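Local coordinates for protein cytochrome P450 (CYP102L1) (Mycobacterium phage Adler, PDB 6N6Q) that binds haem b as a phage-encoded cytochrome P450 and probably catalyses haem-dependent monooxygenation of an unidentified substrate, at residues Thr124-Ile129 against Ala425-Val430; Arg158-Ile163 against Thr282-Ile287; Tyr348-Lys353 against Phe412-Arg417. One frame throughout, in Å; residues are numbered along the deposited sequence.

Interaction 1. Residues Thr124-Ile129 against Ala425-Val430. With HEM (protoporphyrin IX containing Fe), chain E.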
# COMPACT_ATOMS: atom_id res chain seq x y z
N THR A 124 12.09 1.99 16.91
CA THR A 124 12.93 3.15 16.65
C THR A 124 12.15 4.26 15.95
O THR A 124 12.44 5.44 16.16
CB THR A 124 14.14 2.75 15.80
OG1 THR A 124 13.70 2.37 14.49
CG2 THR A 124 14.89 1.59 16.44
N TYR A 125 11.16 3.90 15.14
CA TYR A 125 10.38 4.89 14.40
C TYR A 125 9.15 5.37 15.15
O TYR A 125 8.58 6.40 14.77
CB TYR A 125 9.91 4.31 13.05
CG TYR A 125 10.97 3.57 12.26
CD1 TYR A 125 12.27 4.05 12.17
CD2 TYR A 125 10.66 2.40 11.59
CE1 TYR A 125 13.23 3.38 11.44
CE2 TYR A 125 11.61 1.72 10.86
CZ TYR A 125 12.89 2.21 10.79
OH TYR A 125 13.84 1.53 10.06
N HIS A 126 8.74 4.66 16.21
CA HIS A 126 7.44 4.90 16.82
C HIS A 126 7.24 6.36 17.23
O HIS A 126 6.19 6.95 16.98
CB HIS A 126 7.25 3.99 18.04
CG HIS A 126 6.05 4.33 18.86
ND1 HIS A 126 4.77 3.96 18.51
CD2 HIS A 126 5.93 5.03 20.02
CE1 HIS A 126 3.92 4.40 19.41
NE2 HIS A 126 4.59 5.06 20.34
N GLN A 127 8.26 6.95 17.87
CA GLN A 127 8.15 8.33 18.32
C GLN A 127 7.88 9.27 17.15
O GLN A 127 6.99 10.13 17.22
CB GLN A 127 9.42 8.74 19.07
CG GLN A 127 9.25 8.86 20.58
CD GLN A 127 8.64 7.62 21.21
OE1 GLN A 127 9.20 6.52 21.12
NE2 GLN A 127 7.49 7.79 21.85
N ARG A 128 8.63 9.11 16.06
CA ARG A 128 8.47 9.99 14.91
C ARG A 128 7.13 9.76 14.22
O ARG A 128 6.49 10.71 13.74
CB ARG A 128 9.62 9.79 13.93
CG ARG A 128 10.17 11.06 13.31
CD ARG A 128 11.69 11.00 13.29
NE ARG A 128 12.16 9.64 13.08
CZ ARG A 128 13.34 9.18 13.48
NH1 ARG A 128 14.17 9.98 14.13
NH2 ARG A 128 13.68 7.92 13.24
N ILE A 129 6.69 8.50 14.14
CA ILE A 129 5.38 8.20 13.58
C ILE A 129 4.28 8.88 14.39
O ILE A 129 3.42 9.59 13.84
CB ILE A 129 5.15 6.68 13.50
CG1 ILE A 129 6.17 6.03 12.56
CG2 ILE A 129 3.73 6.37 13.05
CD1 ILE A 129 6.05 4.52 12.49
N ALA A 425 3.40 -0.83 7.98
CA ALA A 425 2.06 -0.39 7.62
C ALA A 425 1.07 -0.67 8.75
O ALA A 425 0.26 0.20 9.11
CB ALA A 425 1.61 -1.07 6.33
N GLN A 426 1.12 -1.87 9.32
CA GLN A 426 0.19 -2.21 10.39
C GLN A 426 0.41 -1.35 11.63
O GLN A 426 -0.55 -1.05 12.35
CB GLN A 426 0.32 -3.69 10.74
CG GLN A 426 -0.25 -4.61 9.67
CD GLN A 426 0.19 -6.06 9.85
OE1 GLN A 426 1.12 -6.35 10.60
NE2 GLN A 426 -0.49 -6.97 9.15
N HIS A 427 1.64 -0.91 11.87
CA HIS A 427 1.89 -0.04 13.02
C HIS A 427 1.32 1.35 12.78
O HIS A 427 0.63 1.90 13.65
CB HIS A 427 3.39 0.04 13.30
CG HIS A 427 3.72 0.63 14.64
ND1 HIS A 427 3.41 0.00 15.83
CD2 HIS A 427 4.31 1.80 14.98
CE1 HIS A 427 3.81 0.75 16.84
NE2 HIS A 427 4.36 1.85 16.35
N GLU A 428 1.58 1.93 11.61
CA GLU A 428 1.11 3.29 11.34
C GLU A 428 -0.40 3.35 11.15
O GLU A 428 -1.01 4.38 11.46
CB GLU A 428 1.82 3.87 10.12
CG GLU A 428 1.54 3.13 8.82
CD GLU A 428 1.92 3.94 7.59
OE1 GLU A 428 1.65 5.16 7.57
OE2 GLU A 428 2.49 3.35 6.65
N MET A 429 -1.01 2.28 10.63
CA MET A 429 -2.45 2.30 10.41
C MET A 429 -3.22 2.29 11.72
O MET A 429 -4.29 2.89 11.81
CB MET A 429 -2.86 1.12 9.53
CG MET A 429 -2.46 1.26 8.07
SD MET A 429 -3.12 -0.05 7.02
CE MET A 429 -2.33 -1.50 7.71
N VAL A 430 -2.70 1.61 12.74
CA VAL A 430 -3.39 1.55 14.03
C VAL A 430 -3.25 2.87 14.78
O VAL A 430 -4.23 3.40 15.31
CB VAL A 430 -2.87 0.36 14.86
CG1 VAL A 430 -3.53 0.37 16.24
CG2 VAL A 430 -3.15 -0.95 14.15
CHA HEM E . 5.42 -5.32 -1.68
CHB HEM E . 0.87 -4.40 -0.21
CHC HEM E . 2.54 -0.89 2.72
CHD HEM E . 6.93 -1.34 0.69
C1A HEM E . 4.05 -5.41 -1.52
C2A HEM E . 3.16 -6.38 -2.15
C3A HEM E . 1.91 -6.12 -1.74
C4A HEM E . 1.95 -4.98 -0.85
CMA HEM E . 0.66 -6.91 -2.17
CAA HEM E . 3.57 -7.51 -3.12
CBA HEM E . 3.60 -6.94 -4.53
CGA HEM E . 3.82 -8.04 -5.54
O1A HEM E . 3.82 -9.24 -5.15
O2A HEM E . 3.99 -7.72 -6.75
C1B HEM E . 0.93 -3.41 0.75
C2B HEM E . -0.17 -2.96 1.58
C3B HEM E . 0.29 -1.99 2.39
C4B HEM E . 1.70 -1.80 2.10
CMB HEM E . -1.60 -3.55 1.48
CAB HEM E . -0.46 -1.16 3.47
CBB HEM E . -1.77 -1.27 3.76
C1C HEM E . 3.88 -0.71 2.46
C2C HEM E . 4.78 0.18 3.16
C3C HEM E . 6.00 0.07 2.61
C4C HEM E . 5.91 -0.91 1.53
CMC HEM E . 4.43 1.11 4.34
CAC HEM E . 7.22 0.88 3.10
CBC HEM E . 8.44 0.74 2.57
C1D HEM E . 6.91 -2.46 -0.12
C2D HEM E . 8.02 -2.97 -0.90
C3D HEM E . 7.61 -4.07 -1.55
C4D HEM E . 6.22 -4.29 -1.21
CMD HEM E . 9.44 -2.36 -0.97
CAD HEM E . 8.46 -4.95 -2.49
CBD HEM E . 9.26 -5.97 -1.68
CGD HEM E . 10.02 -6.89 -2.60
O1D HEM E . 11.11 -7.37 -2.20
O2D HEM E . 9.54 -7.13 -3.74
NA HEM E . 3.27 -4.58 -0.74
NB HEM E . 2.05 -2.68 1.10
NC HEM E . 4.60 -1.35 1.48
ND HEM E . 5.83 -3.29 -0.34
FE HEM E . 3.91 -2.88 0.28
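His126 and His427 meet through a single hydrogen bond between their imidazoles, with ND1 of His126 and NE2 of His427 3.0 Å apart. The bond is fairly straight, at 161°. Each nitrogen lies near the plane of the other ring, so the contact is rim to rim and neither ring covers the other; the planes are turned by 62°. Both rings reach out because CG stands anti to the backbone N in each histidine. This lets the pair span segments whose axes approach to 11.0 Å. A second bond, from NE2 of His126 to the carbonyl oxygen of Phe320, grips the first imidazole at two points and should fix its rotation.

The two parent helices, 119-145 and 422-439, correspond to helices D and L of the P450 fold, which join helices 152-169 and 265-296 in the four-helix core of the family. The two segments run roughly parallel here.

Apolar contact is confined to Ile129 and is not tight. Its CD1 touches the rim of the His427 ring at CD2, 4.1 Å away, while the other branch, CG2, lies 4.3 Å from CB of Glu428. Phe322 and Ile325 of helix 322-326 also pack against His427.

Other residues of helix 422-439 turn to the haem, and Glu428 serves both partners. CB of Ala425 is 3.5 Å from the vinyl carbon CAB of the haem, and SD of Met429 is 3.7 Å from CBB of the same vinyl. The side chain of Glu428, extended beyond CG, brings OE2 to 3.8 Å from the haem methyl CMC. This buried oxygen is probably hydrogen-bonded to OG of Ser283 on helix 265-296, which is also bonded to the carbonyl oxygen of Gly279.

Interaction 2. Residues Arg158-Ile163 against Thr282-Ile287. With HEM (protoporphyrin IX containing Fe), chain E.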
# COMPACT_ATOMS: atom_id res chain seq x y z
N ARG A 158 -1.30 12.69 2.30
CA ARG A 158 -0.28 13.60 2.80
C ARG A 158 0.33 13.09 4.10
O ARG A 158 1.52 13.32 4.36
CB ARG A 158 -0.86 15.00 3.03
CG ARG A 158 -1.59 15.60 1.84
CD ARG A 158 -1.88 17.07 2.09
NE ARG A 158 -0.67 17.88 1.97
CZ ARG A 158 -0.44 18.99 2.67
NH1 ARG A 158 -1.33 19.42 3.55
NH2 ARG A 158 0.68 19.67 2.49
N LEU A 159 -0.47 12.41 4.92
CA LEU A 159 0.03 11.92 6.21
C LEU A 159 1.04 10.80 6.02
O LEU A 159 2.17 10.87 6.52
CB LEU A 159 -1.14 11.46 7.08
CG LEU A 159 -0.73 10.69 8.34
CD1 LEU A 159 0.10 11.57 9.26
CD2 LEU A 159 -1.95 10.13 9.07
N THR A 160 0.64 9.74 5.31
CA THR A 160 1.51 8.58 5.17
C THR A 160 2.80 8.92 4.44
O THR A 160 3.83 8.27 4.66
CB THR A 160 0.78 7.45 4.45
OG1 THR A 160 0.47 7.85 3.11
CG2 THR A 160 -0.52 7.10 5.18
N ILE A 161 2.77 9.94 3.57
CA ILE A 161 4.01 10.42 2.96
C ILE A 161 4.96 10.93 4.04
O ILE A 161 6.13 10.56 4.08
CB ILE A 161 3.70 11.51 1.92
CG1 ILE A 161 3.22 10.88 0.61
CG2 ILE A 161 4.93 12.38 1.68
CD1 ILE A 161 2.67 11.88 -0.37
N GLU A 162 4.45 11.79 4.93
CA GLU A 162 5.29 12.31 6.00
C GLU A 162 5.71 11.22 6.98
O GLU A 162 6.81 11.28 7.53
CB GLU A 162 4.57 13.44 6.74
CG GLU A 162 4.31 14.66 5.87
CD GLU A 162 5.57 15.19 5.22
OE1 GLU A 162 6.61 15.26 5.90
OE2 GLU A 162 5.52 15.53 4.02
N ILE A 163 4.85 10.23 7.20
CA ILE A 163 5.20 9.14 8.12
C ILE A 163 6.41 8.38 7.60
O ILE A 163 7.37 8.12 8.34
CB ILE A 163 4.00 8.21 8.35
CG1 ILE A 163 2.96 8.90 9.23
CG2 ILE A 163 4.44 6.89 8.96
CD1 ILE A 163 1.78 8.02 9.59
N THR A 282 -0.82 2.89 -0.55
CA THR A 282 -1.47 1.70 -0.00
C THR A 282 -1.98 1.96 1.41
O THR A 282 -3.14 1.67 1.72
CB THR A 282 -0.50 0.52 -0.01
OG1 THR A 282 0.71 0.88 0.65
CG2 THR A 282 -0.19 0.09 -1.44
N SER A 283 -1.12 2.50 2.27
CA SER A 283 -1.51 2.74 3.66
C SER A 283 -2.58 3.82 3.76
O SER A 283 -3.49 3.73 4.60
CB SER A 283 -0.29 3.11 4.49
OG SER A 283 0.71 2.11 4.41
N ALA A 284 -2.49 4.85 2.92
CA ALA A 284 -3.44 5.96 3.00
C ALA A 284 -4.84 5.52 2.60
O ALA A 284 -5.82 5.92 3.24
CB ALA A 284 -2.97 7.11 2.12
N ASN A 285 -4.95 4.72 1.54
CA ASN A 285 -6.27 4.29 1.09
C ASN A 285 -6.87 3.25 2.03
O ASN A 285 -8.09 3.20 2.20
CB ASN A 285 -6.19 3.74 -0.33
CG ASN A 285 -5.75 4.80 -1.33
OD1 ASN A 285 -5.90 6.00 -1.08
ND2 ASN A 285 -5.21 4.36 -2.46
N ALA A 286 -6.03 2.42 2.66
CA ALA A 286 -6.53 1.49 3.67
C ALA A 286 -7.12 2.24 4.86
O ALA A 286 -8.18 1.88 5.37
CB ALA A 286 -5.42 0.55 4.13
N ILE A 287 -6.43 3.30 5.31
CA ILE A 287 -6.97 4.14 6.38
C ILE A 287 -8.27 4.79 5.95
O ILE A 287 -9.24 4.87 6.72
CB ILE A 287 -5.92 5.18 6.81
CG1 ILE A 287 -4.72 4.51 7.47
CG2 ILE A 287 -6.54 6.21 7.75
CD1 ILE A 287 -3.53 5.42 7.64
CHA HEM E . 5.42 -5.32 -1.68
CHB HEM E . 0.87 -4.40 -0.21
CHC HEM E . 2.54 -0.89 2.72
CHD HEM E . 6.93 -1.34 0.69
C1A HEM E . 4.05 -5.41 -1.52
C2A HEM E . 3.16 -6.38 -2.15
C3A HEM E . 1.91 -6.12 -1.74
C4A HEM E . 1.95 -4.98 -0.85
CMA HEM E . 0.66 -6.91 -2.17
CAA HEM E . 3.57 -7.51 -3.12
CBA HEM E . 3.60 -6.94 -4.53
CGA HEM E . 3.82 -8.04 -5.54
O1A HEM E . 3.82 -9.24 -5.15
O2A HEM E . 3.99 -7.72 -6.75
C1B HEM E . 0.93 -3.41 0.75
C2B HEM E . -0.17 -2.96 1.58
C3B HEM E . 0.29 -1.99 2.39
C4B HEM E . 1.70 -1.80 2.10
CMB HEM E . -1.60 -3.55 1.48
CAB HEM E . -0.46 -1.16 3.47
CBB HEM E . -1.77 -1.27 3.76
C1C HEM E . 3.88 -0.71 2.46
C2C HEM E . 4.78 0.18 3.16
C3C HEM E . 6.00 0.07 2.61
C4C HEM E . 5.91 -0.91 1.53
CMC HEM E . 4.43 1.11 4.34
CAC HEM E . 7.22 0.88 3.10
CBC HEM E . 8.44 0.74 2.57
C1D HEM E . 6.91 -2.46 -0.12
C2D HEM E . 8.02 -2.97 -0.90
C3D HEM E . 7.61 -4.07 -1.55
C4D HEM E . 6.22 -4.29 -1.21
CMD HEM E . 9.44 -2.36 -0.97
CAD HEM E . 8.46 -4.95 -2.49
CBD HEM E . 9.26 -5.97 -1.68
CGD HEM E . 10.02 -6.89 -2.60
O1D HEM E . 11.11 -7.37 -2.20
O2D HEM E . 9.54 -7.13 -3.74
NA HEM E . 3.27 -4.58 -0.74
NB HEM E . 2.05 -2.68 1.10
NC HEM E . 4.60 -1.35 1.48
ND HEM E . 5.83 -3.29 -0.34
FE HEM E . 3.91 -2.88 0.28
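The backbones of Thr160 and Ala284 mark the crossing, their CA atoms 6.0 Å apart, where segments 158-163 and 282-287, parts of helices 152-169 and 265-296, pass at 138° between N-to-C directions with axes 8.7 Å apart. Such closeness is allowed by small side chains. Thr160 carries nearly all of the contact, and it uses both branches. Its CG2 lies beside the backbone N of Ala284 at 3.7 Å, then reaches CB of Ser283 and, 4.2 Å away, CD1 of Ile287. The hydroxyl branch rests against the methyl of Ala284, OG1 to CB 3.7 Å. A chi1 of 65° places that oxygen within hydrogen-bonding reach of the carbonyl of Ser280, while the methyl stays anti to its own carbonyl carbon and serves the apolar side. No hydrogen bond joins the two segments themselves, but just beyond them OG1 of Thr156 binds the carbonyl oxygen of Ala284.

Helix 265-296 is the P450 helix I, and Thr282 closes its signature (A/G)Gx(D/E)T sequence. Its OG1 approaches the haem at C4B, 3.2 Å away, and is also bonded to the carbonyl of Ala278. Helix 152-169, the E helix, lies on the side of helix 265-296 away from the haem; Leu159 and Ile163 turn to Thr132 of helix 119-145, and from helix 422-439 Glu428 touches Thr160 and Ile163 while Met429 touches Ala286.

Interaction 3. Residues Tyr348-Lys353 against Phe412-Arg417. With HEM (protoporphyrin IX containing Fe), chain E; CAC (cacodylate ion), chain F.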
# COMPACT_ATOMS: atom_id res chain seq x y z
N TYR A 348 -1.54 -9.50 -7.27
CA TYR A 348 -0.13 -9.60 -7.62
C TYR A 348 0.04 -10.60 -8.75
O TYR A 348 -0.82 -11.44 -9.00
CB TYR A 348 0.73 -10.00 -6.41
CG TYR A 348 0.21 -11.21 -5.67
CD1 TYR A 348 -0.73 -11.07 -4.65
CD2 TYR A 348 0.66 -12.48 -5.97
CE1 TYR A 348 -1.21 -12.17 -3.97
CE2 TYR A 348 0.19 -13.59 -5.30
CZ TYR A 348 -0.75 -13.43 -4.29
OH TYR A 348 -1.22 -14.53 -3.62
N PHE A 349 1.17 -10.49 -9.44
CA PHE A 349 1.47 -11.33 -10.59
C PHE A 349 2.52 -12.37 -10.21
O PHE A 349 3.54 -12.03 -9.59
CB PHE A 349 1.97 -10.49 -11.77
CG PHE A 349 0.89 -9.69 -12.44
CD1 PHE A 349 0.09 -10.27 -13.42
CD2 PHE A 349 0.66 -8.37 -12.09
CE1 PHE A 349 -0.90 -9.53 -14.04
CE2 PHE A 349 -0.33 -7.64 -12.70
CZ PHE A 349 -1.12 -8.22 -13.68
N ARG A 350 2.27 -13.62 -10.57
CA ARG A 350 3.19 -14.71 -10.31
C ARG A 350 3.62 -15.34 -11.63
O ARG A 350 2.93 -15.22 -12.65
CB ARG A 350 2.58 -15.77 -9.39
CG ARG A 350 2.11 -15.22 -8.05
CD ARG A 350 2.53 -16.14 -6.92
NE ARG A 350 3.84 -15.78 -6.38
CZ ARG A 350 4.63 -16.62 -5.73
NH1 ARG A 350 4.27 -17.88 -5.56
NH2 ARG A 350 5.80 -16.20 -5.26
N GLN A 351 4.76 -16.02 -11.60
CA GLN A 351 5.30 -16.68 -12.78
C GLN A 351 5.84 -18.05 -12.38
O GLN A 351 6.23 -18.26 -11.23
CB GLN A 351 6.40 -15.85 -13.46
CG GLN A 351 7.66 -15.70 -12.64
CD GLN A 351 8.65 -14.75 -13.27
OE1 GLN A 351 8.29 -13.91 -14.09
NE2 GLN A 351 9.91 -14.87 -12.88
N ALA A 352 5.84 -18.97 -13.33
CA ALA A 352 6.22 -20.35 -13.07
C ALA A 352 7.73 -20.51 -13.16
O ALA A 352 8.34 -20.14 -14.18
CB ALA A 352 5.52 -21.30 -14.04
N LYS A 353 8.34 -21.06 -12.11
CA LYS A 353 9.78 -21.30 -12.13
C LYS A 353 10.13 -22.48 -13.02
O LYS A 353 11.25 -22.54 -13.55
CB LYS A 353 10.29 -21.54 -10.70
CG LYS A 353 10.07 -20.37 -9.77
CD LYS A 353 10.30 -20.75 -8.31
CE LYS A 353 11.75 -21.10 -8.05
NZ LYS A 353 11.97 -21.50 -6.63
N PHE A 412 -0.79 -8.66 1.76
CA PHE A 412 0.60 -8.23 1.65
C PHE A 412 1.43 -9.15 0.75
O PHE A 412 2.66 -9.17 0.86
CB PHE A 412 1.24 -8.14 3.04
CG PHE A 412 0.59 -7.12 3.93
CD1 PHE A 412 1.04 -5.80 3.94
CD2 PHE A 412 -0.45 -7.47 4.77
CE1 PHE A 412 0.45 -4.86 4.76
CE2 PHE A 412 -1.04 -6.53 5.60
CZ PHE A 412 -0.59 -5.23 5.59
N GLY A 413 0.78 -9.90 -0.14
CA GLY A 413 1.50 -10.79 -1.02
C GLY A 413 1.96 -12.06 -0.31
O GLY A 413 1.51 -12.39 0.80
N VAL A 414 2.87 -12.77 -0.97
CA VAL A 414 3.39 -14.04 -0.47
C VAL A 414 4.86 -14.17 -0.87
O VAL A 414 5.34 -13.49 -1.78
CB VAL A 414 2.60 -15.26 -1.01
CG1 VAL A 414 1.24 -15.36 -0.35
CG2 VAL A 414 2.46 -15.16 -2.52
N GLY A 415 5.56 -15.06 -0.19
CA GLY A 415 6.91 -15.41 -0.57
C GLY A 415 7.95 -14.41 -0.12
O GLY A 415 7.69 -13.46 0.63
N GLU A 416 9.18 -14.63 -0.59
CA GLU A 416 10.29 -13.75 -0.25
C GLU A 416 10.07 -12.33 -0.76
O GLU A 416 10.65 -11.39 -0.20
CB GLU A 416 11.60 -14.31 -0.81
CG GLU A 416 11.57 -14.60 -2.30
CD GLU A 416 12.92 -15.05 -2.84
OE1 GLU A 416 13.03 -15.28 -4.06
OE2 GLU A 416 13.86 -15.18 -2.03
N ARG A 417 9.26 -12.15 -1.80
CA ARG A 417 8.92 -10.83 -2.31
C ARG A 417 7.54 -10.37 -1.85
O ARG A 417 6.87 -9.63 -2.57
CB ARG A 417 9.03 -10.80 -3.83
CG ARG A 417 10.42 -11.13 -4.34
CD ARG A 417 10.69 -10.53 -5.70
NE ARG A 417 10.58 -9.07 -5.70
CZ ARG A 417 10.85 -8.31 -6.76
NH1 ARG A 417 11.24 -8.86 -7.90
NH2 ARG A 417 10.73 -6.99 -6.68
CHA HEM E . 5.42 -5.32 -1.68
CHB HEM E . 0.87 -4.40 -0.21
CHC HEM E . 2.54 -0.89 2.72
CHD HEM E . 6.93 -1.34 0.69
C1A HEM E . 4.05 -5.41 -1.52
C2A HEM E . 3.16 -6.38 -2.15
C3A HEM E . 1.91 -6.12 -1.74
C4A HEM E . 1.95 -4.98 -0.85
CMA HEM E . 0.66 -6.91 -2.17
CAA HEM E . 3.57 -7.51 -3.12
CBA HEM E . 3.60 -6.94 -4.53
CGA HEM E . 3.82 -8.04 -5.54
O1A HEM E . 3.82 -9.24 -5.15
O2A HEM E . 3.99 -7.72 -6.75
C1B HEM E . 0.93 -3.41 0.75
C2B HEM E . -0.17 -2.96 1.58
C3B HEM E . 0.29 -1.99 2.39
C4B HEM E . 1.70 -1.80 2.10
CMB HEM E . -1.60 -3.55 1.48
CAB HEM E . -0.46 -1.16 3.47
CBB HEM E . -1.77 -1.27 3.76
C1C HEM E . 3.88 -0.71 2.46
C2C HEM E . 4.78 0.18 3.16
C3C HEM E . 6.00 0.07 2.61
C4C HEM E . 5.91 -0.91 1.53
CMC HEM E . 4.43 1.11 4.34
CAC HEM E . 7.22 0.88 3.10
CBC HEM E . 8.44 0.74 2.57
C1D HEM E . 6.91 -2.46 -0.12
C2D HEM E . 8.02 -2.97 -0.90
C3D HEM E . 7.61 -4.07 -1.55
C4D HEM E . 6.22 -4.29 -1.21
CMD HEM E . 9.44 -2.36 -0.97
CAD HEM E . 8.46 -4.95 -2.49
CBD HEM E . 9.26 -5.97 -1.68
CGD HEM E . 10.02 -6.89 -2.60
O1D HEM E . 11.11 -7.37 -2.20
O2D HEM E . 9.54 -7.13 -3.74
NA HEM E . 3.27 -4.58 -0.74
NB HEM E . 2.05 -2.68 1.10
NC HEM E . 4.60 -1.35 1.48
ND HEM E . 5.83 -3.29 -0.34
FE HEM E . 3.91 -2.88 0.28
AS CAC F . 12.75 -12.14 -13.80
O1 CAC F . 14.28 -11.96 -13.03
O2 CAC F . 11.26 -11.71 -13.03
C1 CAC F . 12.84 -11.23 -15.49
C2 CAC F . 12.62 -13.96 -14.39
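Tyr348 and Val414 form the closely packed heart of this contact. Methyl CG2 of Val414 comes obliquely to the phenol ring, 3.9 Å from CE2 of Tyr348, the two side chains crossing at about a right angle. The same methyl also lies over the centre of one face of the Arg350 guanidinium, 4.1 Å from CZ of Arg350. One valine methyl thus touches both the ring and the cation, the two lying roughly at right angles as seen from it. Tyr348 holds its CG between the backbone N and the carbonyl carbon, chi1 50°, which carries the ring to Gly413 and Val414; there CE1 of Tyr348 is 4.2 Å from CA of Gly413. The polar ends are tied to other parts of the chain, OH of Tyr348 to OD1 of Asn72 and NH1 of Arg350 to the carbonyl of Ile71.

The loop opens the haem-binding motif FxxGxRxCxG, which leads to the cysteine that, in this family, ligates the iron. Phe412 supplies its first residue and Arg417 its arginine. Gly413 has a positive phi of 77°, and the absence of a side chain leaves room for the propionate carbon CAA of the haem. CB of Tyr348 lies 3.4 Å from O1A of this first propionate. Arg417 grips the other propionate with two hydrogen bonds to one oxygen: NE to HEM O2D is 2.9 Å and NH2 to HEM O2D is 3.2 Å. The oxygen lies near the guanidinium plane, and Trp106 adds a cation-pi contact.

Toward solvent the contact thins. Gly415 and Glu416 are exposed and give the strand almost nothing. Gln351 bonds OE2 of Glu78 through NE2 and ND2 of Asn80 through OE1; its NE2 also makes a weak hydrogen bond to a cacodylate ion, probably from the crystallisation liquor.

Overall arrangement
All three interactions gather round one haem. Their segments come along the chain in the order 124-129, 158-163, 282-287, 348-353, 412-417, 425-430, so interaction 1 encloses the other two, which follow one another. Interactions 1 and 2, with centres about 11 Å apart, belong to the same helical core and share a border where Glu428 and Met429 meet helices 152-169 and 265-296. Interaction 3 lies about 26 and 24 Å from their centres, joining the mixed sheet to the haem-binding loop at the propionates. Phe412 packs on Ala425, linking that loop to helix 422-439. The helices meet the cofactor at its vinyl and methyl side, and the loop reaches from there round to the propionates.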